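Local coordinates for photosystem II assembly protein Ycf48 (Thermosynechococcus elongatus, PDB 5OJ5), which probably assists the early assembly of photosystem II and the replacement of photodamaged D1, binding the C-terminal extension of the D1 protein, at residues A291-Q296 with W302-D307; L273-R278 with V283-G288; N45-I50 with I318-P323; Q325-G330 with L335-T340; L238-I241 with I247-S250. All blocks are in the same frame, centred on the assembly; numbering follows the deposited sequence. Where two conformers were deposited one is given.

Interaction 1 (A291-Q296 with W302-D307); sequences ALLCSQ and WQQDVD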
# COMPACT_ATOMS: atom_id res chain seq x y z
N ALA A 291 3.68 5.52 15.92
CA ALA A 291 4.14 6.76 15.33
C ALA A 291 3.28 7.15 14.13
O ALA A 291 3.15 6.40 13.16
CB ALA A 291 5.60 6.63 14.89
N LEU A 292 2.72 8.36 14.18
CA LEU A 292 1.92 8.88 13.09
C LEU A 292 2.08 10.38 13.08
O LEU A 292 1.75 11.04 14.08
CB LEU A 292 0.46 8.47 13.24
CG LEU A 292 -0.46 8.90 12.07
CD1 LEU A 292 -0.04 8.24 10.76
CD2 LEU A 292 -1.92 8.54 12.37
N LEU A 293 2.56 10.93 11.97
CA LEU A 293 2.85 12.34 11.83
C LEU A 293 2.10 12.90 10.64
O LEU A 293 1.78 12.19 9.68
CB LEU A 293 4.34 12.57 11.61
CG LEU A 293 5.33 11.88 12.58
CD1 LEU A 293 6.76 12.38 12.25
CD2 LEU A 293 5.01 11.93 14.00
N CYS A 294 1.86 14.22 10.70
CA CYS A 294 1.21 14.95 9.63
C CYS A 294 2.01 16.20 9.31
O CYS A 294 2.42 16.94 10.21
CB CYS A 294 -0.22 15.32 10.01
SG CYS A 294 -1.11 16.29 8.83
N SER A 295 2.18 16.45 8.02
CA SER A 295 2.70 17.71 7.53
C SER A 295 1.61 18.42 6.76
O SER A 295 0.92 17.81 5.93
CB SER A 295 3.89 17.43 6.61
OG SER A 295 4.29 18.65 5.99
N GLN A 296 1.46 19.72 6.99
CA GLN A 296 0.49 20.53 6.29
C GLN A 296 1.15 21.44 5.27
O GLN A 296 0.47 22.25 4.63
CB GLN A 296 -0.38 21.32 7.31
CG GLN A 296 -1.24 20.34 8.12
CD GLN A 296 -2.00 20.97 9.25
OE1 GLN A 296 -3.09 21.49 9.06
NE2 GLN A 296 -1.46 20.87 10.46
N TRP A 302 6.69 18.80 10.29
CA TRP A 302 5.82 17.72 10.75
C TRP A 302 5.37 17.98 12.17
O TRP A 302 6.09 18.56 12.99
CB TRP A 302 6.61 16.38 10.72
CG TRP A 302 6.95 16.00 9.29
CD1 TRP A 302 8.04 16.41 8.57
CD2 TRP A 302 6.16 15.19 8.41
NE1 TRP A 302 7.97 15.88 7.30
CE2 TRP A 302 6.83 15.15 7.18
CE3 TRP A 302 4.94 14.52 8.54
CZ2 TRP A 302 6.34 14.44 6.10
CZ3 TRP A 302 4.45 13.82 7.46
CH2 TRP A 302 5.15 13.78 6.25
N GLN A 303 4.20 17.48 12.47
CA GLN A 303 3.65 17.47 13.80
C GLN A 303 3.19 16.05 14.08
O GLN A 303 2.87 15.28 13.16
CB GLN A 303 2.49 18.46 13.91
CG GLN A 303 2.98 19.91 13.75
CD GLN A 303 1.91 20.97 13.94
OE1 GLN A 303 0.71 20.67 13.97
NE2 GLN A 303 2.34 22.24 14.13
N GLN A 304 3.16 15.70 15.34
CA GLN A 304 2.85 14.34 15.72
C GLN A 304 1.39 14.21 16.16
O GLN A 304 0.89 15.06 16.89
CB GLN A 304 3.75 13.83 16.85
CG GLN A 304 3.45 12.41 17.24
CD GLN A 304 4.55 11.76 18.02
OE1 GLN A 304 5.41 12.44 18.59
NE2 GLN A 304 4.54 10.44 18.06
N ASP A 305 0.72 13.14 15.73
CA ASP A 305 -0.60 12.80 16.25
C ASP A 305 -0.39 12.01 17.53
O ASP A 305 -0.15 10.79 17.50
CB ASP A 305 -1.37 12.00 15.21
CG ASP A 305 -2.79 11.75 15.63
OD1 ASP A 305 -3.11 11.70 16.82
OD2 ASP A 305 -3.62 11.54 14.70
N VAL A 306 -0.45 12.71 18.66
CA VAL A 306 -0.05 12.08 19.90
C VAL A 306 -1.11 11.10 20.40
O VAL A 306 -0.78 10.19 21.18
CB VAL A 306 0.33 13.10 21.00
CG1 VAL A 306 1.58 13.90 20.52
CG2 VAL A 306 -0.83 14.01 21.37
N ASP A 307 -2.38 11.28 20.00
CA ASP A 307 -3.42 10.40 20.54
C ASP A 307 -3.19 8.98 20.14
O ASP A 307 -3.49 8.07 20.91
CB ASP A 307 -4.80 10.81 20.06
CG ASP A 307 -5.15 12.18 20.54
OD1 ASP A 307 -5.80 12.35 21.58
OD2 ASP A 307 -4.65 13.11 19.90
O HOH W 1 2.16 9.20 16.96
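The indole of Trp302 overlaps Ser295: Ser295 CB lies 3.5 Å from the centroid of the six-membered ring and 6° off its normal, a CH-pi contact over the face. This pair sits at the turn of the hairpin made by strands 292-295 and 303-304, on the outer side of one blade of the seven-bladed beta-propeller. The run Ser295, Asp297, Gly299, Thr301 and Trp302 has the spacing of an Asp-box, the sequence signature of BNR repeats, a group to which this family is related. Ser295 OG accordingly bonds the loop itself, to Thr301 O and Gly299 N.

With CG beside its backbone N (chi1 -66°), Trp302 turns its ring back over the first strand, and its CE3 also reaches Leu293 CB at 3.7 Å. Beyond the ring the strands pair conventionally. Cys294 and Gln303 form an antiparallel hydrogen-bonded pair, each N reaching the other's O at 2.9 Å, and Asp305 N bonds Leu292 O. On the face that carries Leu293 and Gln304, Leu293 CD2 meets the extended glutamine chain at Gln304 CG, 3.6 Å away. The amide at the end of that chain reaches a water, which accepts from Leu292 N at 3.0 Å and from Gln304 NE2 at 2.9 Å.

Interaction 2 (L273-R278 with V283-G288); sequences LDLAYR and VWLAGG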
# COMPACT_ATOMS: atom_id res chain seq x y z
N LEU A 273 7.22 3.60 7.93
CA LEU A 273 6.77 2.48 7.11
C LEU A 273 6.06 2.93 5.86
O LEU A 273 6.16 2.26 4.85
CB LEU A 273 5.90 1.56 7.96
CG LEU A 273 6.65 0.93 9.14
CD1 LEU A 273 5.72 0.33 10.16
CD2 LEU A 273 7.65 -0.09 8.63
N ASP A 274 5.26 4.01 5.91
CA ASP A 274 4.52 4.45 4.74
C ASP A 274 4.28 5.94 4.83
O ASP A 274 4.30 6.54 5.91
CB ASP A 274 3.18 3.71 4.61
CG ASP A 274 2.62 3.75 3.21
OD1 ASP A 274 3.40 4.01 2.26
OD2 ASP A 274 1.44 3.41 3.04
N LEU A 275 4.05 6.53 3.65
CA LEU A 275 3.82 7.96 3.50
C LEU A 275 2.70 8.10 2.48
O LEU A 275 2.75 7.45 1.42
CB LEU A 275 5.12 8.62 2.99
CG LEU A 275 5.12 10.14 2.83
CD1 LEU A 275 6.54 10.64 2.89
CD2 LEU A 275 4.52 10.57 1.53
N ALA A 276 1.69 8.90 2.77
CA ALA A 276 0.63 9.12 1.80
C ALA A 276 0.04 10.50 1.93
O ALA A 276 -0.04 11.05 3.03
CB ALA A 276 -0.49 8.07 1.95
N TYR A 277 -0.42 11.04 0.82
CA TYR A 277 -1.02 12.36 0.75
C TYR A 277 -2.54 12.27 0.84
O TYR A 277 -3.17 11.53 0.08
CB TYR A 277 -0.65 13.06 -0.56
CG TYR A 277 0.79 13.47 -0.68
CD1 TYR A 277 1.13 14.82 -0.63
CD2 TYR A 277 1.82 12.52 -0.84
CE1 TYR A 277 2.46 15.20 -0.75
CE2 TYR A 277 3.15 12.93 -0.93
CZ TYR A 277 3.46 14.27 -0.90
OH TYR A 277 4.79 14.63 -1.02
N ARG A 278 -3.13 13.04 1.73
CA ARG A 278 -4.58 13.20 1.71
C ARG A 278 -5.00 14.25 0.69
O ARG A 278 -6.06 14.13 0.06
CB ARG A 278 -5.09 13.60 3.12
CG ARG A 278 -6.60 13.60 3.18
CD ARG A 278 -7.12 13.95 4.56
NE ARG A 278 -6.87 15.33 4.95
CZ ARG A 278 -7.63 16.37 4.60
NH1 ARG A 278 -8.72 16.15 3.87
NH2 ARG A 278 -7.30 17.57 5.01
N VAL A 283 0.23 15.66 4.19
CA VAL A 283 0.93 14.39 4.07
C VAL A 283 0.91 13.70 5.42
O VAL A 283 1.09 14.35 6.45
CB VAL A 283 2.40 14.60 3.67
CG1 VAL A 283 2.95 13.29 3.11
CG2 VAL A 283 2.56 15.76 2.67
N TRP A 284 0.70 12.38 5.42
CA TRP A 284 0.75 11.56 6.61
C TRP A 284 1.90 10.58 6.50
O TRP A 284 2.21 10.05 5.42
CB TRP A 284 -0.59 10.85 6.82
CG TRP A 284 -1.66 11.80 7.24
CD1 TRP A 284 -2.43 12.59 6.42
CD2 TRP A 284 -2.00 12.14 8.59
NE1 TRP A 284 -3.27 13.37 7.21
CE2 TRP A 284 -3.02 13.11 8.53
CE3 TRP A 284 -1.55 11.68 9.84
CZ2 TRP A 284 -3.62 13.64 9.68
CZ3 TRP A 284 -2.12 12.24 10.99
CH2 TRP A 284 -3.16 13.19 10.89
N LEU A 285 2.53 10.29 7.64
CA LEU A 285 3.71 9.46 7.73
C LEU A 285 3.50 8.53 8.90
O LEU A 285 3.34 8.97 10.03
CB LEU A 285 4.94 10.36 7.90
CG LEU A 285 6.28 9.68 8.01
CD1 LEU A 285 6.67 8.95 6.73
CD2 LEU A 285 7.33 10.74 8.31
N ALA A 286 3.45 7.23 8.60
CA ALA A 286 3.13 6.19 9.56
C ALA A 286 4.35 5.35 9.85
O ALA A 286 5.10 5.01 8.93
CB ALA A 286 2.02 5.30 9.00
N GLY A 287 4.53 4.96 11.10
CA GLY A 287 5.66 4.14 11.45
C GLY A 287 5.42 3.22 12.61
O GLY A 287 4.30 2.90 12.98
N GLY A 288 6.51 2.77 13.17
CA GLY A 288 6.43 1.78 14.20
C GLY A 288 5.93 2.35 15.51
O GLY A 288 6.04 3.54 15.80
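Leu275 CB lies 4.1 Å from Leu285 CD1, on the face of strands 273-277 and 283-287 that carries Leu275, Leu285, Tyr277 and Val283. Because CG stands opposite the backbone N (chi1 -177°), the side chain runs on toward Val283, and Leu275 CG comes 3.8 Å from Val283 CG1. The two methyls then part company: Leu275 CD1 stays near Leu285 CD1 at 4.2 Å, whereas Leu275 CD2 meets Val283 CG1 at 3.5 Å.

Val283 touches both Leu275 and Tyr277, its partner in a non-hydrogen-bonded pair. Val283 CG1 stands over the centre of the Tyr277 ring, 4.0 Å from the centroid and 8° off the normal, a CH-pi contact. The other branch, Val283 CG2, packs on Tyr277 CE1 at 3.5 Å.

The backbone ladder is antiparallel, with Ala276 and Trp284 bonded both ways. It is disturbed at one end, where Leu273 N and Asp274 N both donate to Ala286 O, so that one carbonyl holds two residues in a classic beta bulge. On the other face, which carries Asp274 and Trp284, Asp274 OD2 reaches the next blade and accepts from Ile318 N. Glu282, in the turn that connects the strands, accepts from Trp284 NE1 and forms a salt bridge with Arg278 NE, just past the end of strand 273-277. Strand 272-277 begins its four-stranded antiparallel sheet and 283-287 follows beside it, the up-and-down order of a beta-propeller blade, here the inner half of one.

Interaction 3 (N45-I50 with I318-P323); sequences NPWEAI and ILFFSP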
# COMPACT_ATOMS: atom_id res chain seq x y z
N ASN A 45 -7.00 15.09 16.08
CA ASN A 45 -6.72 13.73 15.67
C ASN A 45 -7.91 13.22 14.86
O ASN A 45 -8.97 12.95 15.44
CB ASN A 45 -6.54 12.84 16.88
CG ASN A 45 -6.55 11.37 16.45
OD1 ASN A 45 -6.03 11.02 15.37
ND2 ASN A 45 -7.22 10.52 17.21
N PRO A 46 -7.77 13.03 13.54
CA PRO A 46 -8.88 12.56 12.72
C PRO A 46 -9.00 11.05 12.70
O PRO A 46 -9.91 10.51 12.07
CB PRO A 46 -8.50 13.08 11.32
CG PRO A 46 -7.00 13.04 11.31
CD PRO A 46 -6.59 13.39 12.72
N TRP A 47 -8.13 10.32 13.36
CA TRP A 47 -8.07 8.88 13.19
C TRP A 47 -8.78 8.17 14.33
O TRP A 47 -8.41 8.33 15.49
CB TRP A 47 -6.62 8.43 13.09
CG TRP A 47 -5.94 8.95 11.87
CD1 TRP A 47 -5.04 9.99 11.81
CD2 TRP A 47 -6.09 8.50 10.53
NE1 TRP A 47 -4.62 10.20 10.53
CE2 TRP A 47 -5.25 9.30 9.71
CE3 TRP A 47 -6.83 7.47 9.93
CZ2 TRP A 47 -5.13 9.09 8.33
CZ3 TRP A 47 -6.71 7.26 8.56
CH2 TRP A 47 -5.86 8.07 7.78
N GLU A 48 -9.76 7.38 14.00
CA GLU A 48 -10.45 6.56 14.99
C GLU A 48 -9.97 5.11 14.89
O GLU A 48 -9.95 4.53 13.81
CB GLU A 48 -11.95 6.66 14.79
CG GLU A 48 -12.60 6.04 13.61
CD GLU A 48 -14.10 5.85 13.83
OE1 GLU A 48 -14.69 4.98 13.14
OE2 GLU A 48 -14.70 6.56 14.70
N ALA A 49 -9.61 4.51 16.00
CA ALA A 49 -9.14 3.14 16.02
C ALA A 49 -10.33 2.18 16.01
O ALA A 49 -11.30 2.36 16.73
CB ALA A 49 -8.28 2.85 17.25
N ILE A 50 -10.26 1.19 15.15
CA ILE A 50 -11.25 0.12 14.99
C ILE A 50 -10.51 -1.19 15.20
O ILE A 50 -9.41 -1.41 14.68
CB ILE A 50 -11.88 0.16 13.57
CG1 ILE A 50 -12.74 1.43 13.40
CG2 ILE A 50 -12.71 -1.12 13.31
CD1 ILE A 50 -13.21 1.68 12.00
N ILE A 318 -0.87 3.39 4.69
CA ILE A 318 -1.88 4.44 4.70
C ILE A 318 -2.58 4.41 3.34
O ILE A 318 -1.91 4.52 2.32
CB ILE A 318 -1.24 5.83 4.89
CG1 ILE A 318 -0.34 5.91 6.14
CG2 ILE A 318 -2.36 6.92 4.88
CD1 ILE A 318 0.62 7.11 6.03
N LEU A 319 -3.90 4.33 3.34
CA LEU A 319 -4.69 4.29 2.10
C LEU A 319 -5.72 5.40 2.15
O LEU A 319 -6.66 5.32 2.94
CB LEU A 319 -5.38 2.93 1.97
CG LEU A 319 -4.43 1.75 1.77
CD1 LEU A 319 -5.19 0.44 1.73
CD2 LEU A 319 -3.64 1.85 0.43
N PHE A 320 -5.58 6.40 1.30
CA PHE A 320 -6.61 7.42 1.14
C PHE A 320 -7.39 7.11 -0.12
O PHE A 320 -6.81 6.91 -1.18
CB PHE A 320 -6.03 8.83 1.04
CG PHE A 320 -5.62 9.37 2.39
CD1 PHE A 320 -6.57 9.72 3.31
CD2 PHE A 320 -4.26 9.54 2.71
CE1 PHE A 320 -6.18 10.22 4.56
CE2 PHE A 320 -3.89 10.02 3.94
CZ PHE A 320 -4.85 10.36 4.85
N PHE A 321 -8.69 7.05 0.01
CA PHE A 321 -9.59 6.87 -1.13
C PHE A 321 -10.15 8.18 -1.66
O PHE A 321 -10.47 8.27 -2.84
CB PHE A 321 -10.71 5.89 -0.74
CG PHE A 321 -10.16 4.54 -0.46
CD1 PHE A 321 -9.85 3.69 -1.52
CD2 PHE A 321 -9.85 4.13 0.82
CE1 PHE A 321 -9.25 2.47 -1.31
CE2 PHE A 321 -9.22 2.88 1.04
CZ PHE A 321 -8.95 2.06 -0.03
N SER A 322 -10.18 9.18 -0.81
CA SER A 322 -10.54 10.54 -1.19
C SER A 322 -10.09 11.42 -0.04
O SER A 322 -9.65 10.90 0.98
CB SER A 322 -12.05 10.63 -1.34
OG SER A 322 -12.68 10.67 -0.08
N PRO A 323 -10.22 12.74 -0.14
CA PRO A 323 -9.83 13.58 1.01
C PRO A 323 -10.63 13.36 2.26
O PRO A 323 -10.20 13.84 3.31
CB PRO A 323 -9.96 15.00 0.47
CG PRO A 323 -9.64 14.85 -0.99
CD PRO A 323 -10.35 13.55 -1.36
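Aromatic contact carries the whole interaction: Trp47 and Phe320 approach through the far ends of their rings, Trp47 CZ2 lying 3.7 Å from Phe320 CZ. The phenyl carbon arrives at the edge of the indole, near its plane. The planes are inclined at 48° with centroids 5.8 Å apart, an oblique pair that is neither a stack nor T-shaped. Trp47 also makes edge-to-face contacts with Trp284 and Tyr338, so its ring is held by aromatic neighbours from two strands besides that of Phe320.

The backbones stay apart, the nearest CA atoms, those of Trp47 and Ile318, being 11.4 Å from each other. This spacing follows from the sheet order, since strands 47-51 and 317-320 are the two outermost of a four-stranded propeller blade. The N-terminal strand completes a blade otherwise built from the C-terminal end of the chain, the "Velcro" closure familiar in beta-propellers, and the two rings span the strands between.

The polar bonds of the Asn45 side chain stay close to the tryptophan. Trp47 N donates to Asn45 OD1 at 3.0 Å in an Asx turn, from well above the amide carbonyl plane. Asn45 ND2 returns a bond to Trp47 O, also 3.0 Å long.

Interaction 4 (Q325-G330 with L335-T340); sequences QGFILG and LLRYVT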
# COMPACT_ATOMS: atom_id res chain seq x y z
N GLN A 325 -11.89 10.07 3.13
CA GLN A 325 -12.02 8.65 3.42
C GLN A 325 -10.64 8.03 3.34
O GLN A 325 -9.98 8.10 2.29
CB GLN A 325 -12.94 7.97 2.43
CG GLN A 325 -13.20 6.52 2.77
CD GLN A 325 -14.17 5.86 1.81
OE1 GLN A 325 -14.16 6.17 0.63
NE2 GLN A 325 -14.98 4.95 2.31
N GLY A 326 -10.21 7.42 4.43
CA GLY A 326 -8.88 6.84 4.48
C GLY A 326 -8.72 5.92 5.66
O GLY A 326 -9.48 5.99 6.63
N PHE A 327 -7.72 5.06 5.55
CA PHE A 327 -7.49 4.01 6.52
C PHE A 327 -6.00 3.81 6.70
O PHE A 327 -5.20 3.97 5.77
CB PHE A 327 -8.12 2.68 6.07
CG PHE A 327 -9.58 2.77 5.99
CD1 PHE A 327 -10.37 2.44 7.05
CD2 PHE A 327 -10.16 3.24 4.80
CE1 PHE A 327 -11.76 2.60 6.92
CE2 PHE A 327 -11.50 3.40 4.68
CZ PHE A 327 -12.27 3.08 5.71
N ILE A 328 -5.63 3.42 7.90
CA ILE A 328 -4.27 3.00 8.19
C ILE A 328 -4.33 1.58 8.72
O ILE A 328 -5.13 1.27 9.61
CB ILE A 328 -3.60 3.94 9.21
CG1 ILE A 328 -3.47 5.32 8.54
CG2 ILE A 328 -2.25 3.40 9.62
CD1 ILE A 328 -2.91 6.40 9.42
N LEU A 329 -3.52 0.72 8.13
CA LEU A 329 -3.43 -0.69 8.52
C LEU A 329 -2.41 -0.87 9.65
O LEU A 329 -1.24 -0.49 9.51
CB LEU A 329 -3.08 -1.57 7.32
CG LEU A 329 -3.90 -1.37 6.05
CD1 LEU A 329 -3.50 -2.37 5.00
CD2 LEU A 329 -5.39 -1.46 6.23
N GLY A 330 -2.88 -1.37 10.78
CA GLY A 330 -2.06 -1.76 11.90
C GLY A 330 -1.84 -3.25 11.94
O GLY A 330 -2.10 -3.96 10.97
N LEU A 335 -7.26 -1.24 12.68
CA LEU A 335 -7.44 -0.28 11.61
C LEU A 335 -7.55 1.12 12.23
O LEU A 335 -8.18 1.24 13.26
CB LEU A 335 -8.77 -0.74 10.99
CG LEU A 335 -9.14 -0.12 9.67
CD1 LEU A 335 -8.07 -0.37 8.62
CD2 LEU A 335 -10.47 -0.73 9.21
N LEU A 336 -7.01 2.14 11.59
CA LEU A 336 -7.46 3.50 11.90
C LEU A 336 -8.30 3.98 10.73
O LEU A 336 -7.95 3.72 9.57
CB LEU A 336 -6.30 4.46 12.09
CG LEU A 336 -5.20 4.02 13.06
CD1 LEU A 336 -4.10 5.11 13.10
CD2 LEU A 336 -5.75 3.68 14.39
N ARG A 337 -9.38 4.70 11.03
CA ARG A 337 -10.30 5.24 10.02
C ARG A 337 -10.32 6.77 10.13
O ARG A 337 -10.44 7.32 11.22
CB ARG A 337 -11.71 4.70 10.23
CG ARG A 337 -12.70 5.20 9.18
CD ARG A 337 -14.06 4.52 9.37
NE ARG A 337 -14.80 5.14 10.45
CZ ARG A 337 -15.62 6.18 10.30
NH1 ARG A 337 -15.82 6.74 9.12
NH2 ARG A 337 -16.22 6.69 11.34
N TYR A 338 -10.21 7.43 8.98
CA TYR A 338 -10.17 8.90 8.93
C TYR A 338 -11.58 9.45 9.13
O TYR A 338 -12.51 9.04 8.43
CB TYR A 338 -9.63 9.36 7.57
CG TYR A 338 -9.41 10.84 7.53
CD1 TYR A 338 -8.20 11.38 7.93
CD2 TYR A 338 -10.41 11.71 7.11
CE1 TYR A 338 -7.99 12.75 7.94
CE2 TYR A 338 -10.20 13.10 7.11
CZ TYR A 338 -8.99 13.59 7.53
OH TYR A 338 -8.78 14.95 7.55
N VAL A 339 -11.73 10.39 10.06
CA VAL A 339 -13.00 11.04 10.37
C VAL A 339 -12.80 12.55 10.25
O VAL A 339 -12.06 13.16 11.04
CB VAL A 339 -13.48 10.67 11.77
CG1 VAL A 339 -14.79 11.39 12.07
CG2 VAL A 339 -13.65 9.15 11.89
N THR A 340 -13.42 13.16 9.24
CA THR A 340 -13.30 14.60 9.06
C THR A 340 -13.75 15.35 10.31
O THR A 340 -14.77 15.01 10.92
CB THR A 340 -14.19 15.01 7.89
OG1 THR A 340 -13.83 14.23 6.74
CG2 THR A 340 -14.03 16.50 7.56
O HOH W 2 -12.40 7.25 6.33
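In Phe327, CG stands beside the backbone N (chi1 -64°), whereas Arg337 has its CG opposite the N (chi1 -179°), and these choices lay the phenyl ring alongside the arginine's aliphatic stem. The closest approach is Phe327 CE1 to Arg337 CG, 3.6 Å. The methylenes make this contact, since the arginine bends at its third torsion and the guanidinium moves off, its plane inclined 46° to the ring. Val339 CG2 then sits 3.6 Å above one face of that group, displaced toward the rim, while Arg337 NE forms a salt bridge with Glu48.

On the opposite face of the hairpin Ile328 and Leu336 meet, with CB atoms 4.0 Å apart and Ile328 CD1 to Leu336 CD1 at 4.1 Å. Their backbones form an antiparallel hydrogen-bonded pair, Ile328 N to Leu336 O and Leu336 N to Ile328 O both measuring 2.9 Å. Tyr338 N continues the ladder by donating to Gly326 O. Beyond that bond a water continues the link: it accepts from Gly326 N at 2.9 Å and donates to Tyr338 O at 2.8 Å, joining two backbone groups that do not bond directly.

These are the two middle strands of a four-stranded propeller blade. Strand 317-320 flanks 325-329, and strand 47-51 flanks 334-338. The Phe327 face packs on Met61 of the adjoining blade's strand 58-63, and the face of Ile328 and Leu336 lies against Trp47 and, in the blade on the other side, Leu292.

Interaction 5 (L238-I241 with I247-S250); sequences LWMI and IAFS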
# COMPACT_ATOMS: atom_id res chain seq x y z
N LEU A 238 8.97 11.73 -6.62
CA LEU A 238 9.12 10.56 -5.78
C LEU A 238 9.40 10.99 -4.35
O LEU A 238 10.01 12.04 -4.09
CB LEU A 238 10.26 9.67 -6.25
CG LEU A 238 10.17 8.97 -7.63
CD1 LEU A 238 11.55 8.39 -8.07
CD2 LEU A 238 9.17 7.90 -7.56
N TRP A 239 9.00 10.12 -3.42
CA TRP A 239 9.42 10.21 -2.03
C TRP A 239 10.13 8.93 -1.66
O TRP A 239 9.89 7.87 -2.24
CB TRP A 239 8.23 10.49 -1.08
CG TRP A 239 7.10 9.50 -1.14
CD1 TRP A 239 5.92 9.63 -1.83
CD2 TRP A 239 7.04 8.23 -0.47
NE1 TRP A 239 5.12 8.54 -1.62
CE2 TRP A 239 5.78 7.66 -0.80
CE3 TRP A 239 7.89 7.52 0.38
CZ2 TRP A 239 5.38 6.42 -0.32
CZ3 TRP A 239 7.49 6.26 0.84
CH2 TRP A 239 6.25 5.72 0.48
N MET A 240 10.98 9.02 -0.63
CA MET A 240 11.63 7.87 -0.04
C MET A 240 11.60 7.94 1.47
O MET A 240 11.72 9.02 2.06
CB MET A 240 13.10 7.69 -0.52
CG MET A 240 14.02 8.84 -0.18
SD MET A 240 15.74 8.53 -0.60
CE MET A 240 15.71 8.17 -2.28
N ILE A 241 11.48 6.77 2.08
CA ILE A 241 11.74 6.53 3.50
C ILE A 241 13.00 5.69 3.58
O ILE A 241 13.10 4.65 2.91
CB ILE A 241 10.58 5.77 4.17
CG1 ILE A 241 9.32 6.63 4.18
CG2 ILE A 241 11.00 5.34 5.58
CD1 ILE A 241 8.06 5.85 4.57
N ILE A 247 13.42 10.81 5.69
CA ILE A 247 12.69 10.86 4.43
C ILE A 247 13.32 11.89 3.49
O ILE A 247 14.05 12.77 3.93
CB ILE A 247 11.17 11.14 4.58
CG1 ILE A 247 10.93 12.60 4.96
CG2 ILE A 247 10.55 10.18 5.55
CD1 ILE A 247 9.45 12.98 5.06
N ALA A 248 13.02 11.77 2.19
CA ALA A 248 13.43 12.77 1.21
C ALA A 248 12.49 12.75 0.02
O ALA A 248 11.72 11.81 -0.19
CB ALA A 248 14.88 12.55 0.75
N PHE A 249 12.55 13.83 -0.77
CA PHE A 249 11.73 14.01 -1.95
C PHE A 249 12.61 14.35 -3.14
O PHE A 249 13.62 15.06 -3.01
CB PHE A 249 10.74 15.17 -1.75
CG PHE A 249 9.81 14.96 -0.60
CD1 PHE A 249 8.63 14.28 -0.79
CD2 PHE A 249 10.13 15.37 0.68
CE1 PHE A 249 7.75 14.05 0.28
CE2 PHE A 249 9.25 15.14 1.75
CZ PHE A 249 8.06 14.47 1.55
N SER A 250 12.22 13.86 -4.31
CA SER A 250 13.00 14.12 -5.50
C SER A 250 12.79 15.55 -6.01
O SER A 250 11.79 16.22 -5.72
CB SER A 250 12.68 13.08 -6.59
OG SER A 250 11.37 13.22 -7.07
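Trp239 and Phe249 meet at the apolar centre, Trp239 CB lying 3.8 Å from Phe249 CD1. They belong to a beta hairpin, strands 238-242 and 246-251, antiparallel at 162° over the paired segments and part of one blade of the beta-propeller. The indole itself takes little part in the pairing: CG lies between the backbone N and the carbonyl carbon (chi1 56°), which carries the ring away from Phe249 toward Asp274 and Leu275 in strand 272-277 of the next blade. Farther along the same face Ile241 CG1 and Ile247 CG2 touch at 4.0 Å. Ile247 also brings its CB to 3.3 Å from Met240 O, a snug fit of side chain against backbone.

The other face is occupied by Met240 and Ala248. Here Met240 CG approaches Ala248 CB at 3.9 Å, and Trp258 packs on the methionine from outside the hairpin. The same two residues are bonded both ways, Met240 N to Ala248 O at 2.9 Å and Ala248 N to Met240 O at 3.0 Å.

At the polar edge the pattern changes. Ser250 N donates to Leu238 O in the usual manner, but the return bond is made to a side chain. Leu238 N donates to the hydroxyl oxygen Ser250 OG at 2.9 Å, nearly straight at 171°.

Overall arrangement
Along the chain the hairpins come in the order interaction 5, interaction 2, interaction 1 and interaction 4, with interaction 3 joining residues 45-50 to 318-323 around the first three. They sample three consecutive propeller blades. Interactions 1 and 2, with centres about 9 Å apart, share one four-stranded sheet through neighbouring strands 283-287 and 292-295. Interactions 3 and 4, with centres about 3 Å apart, lie in the blade closed by the N-terminal strand 47-51. Interaction 5 sits in the preceding blade, about 12 Å from interaction 2 and about 22 Å from interaction 3, centre to centre. Interactions 1 and 2, in the middle blade, both touch interactions 3 and 4 on one side and interaction 5 on the other.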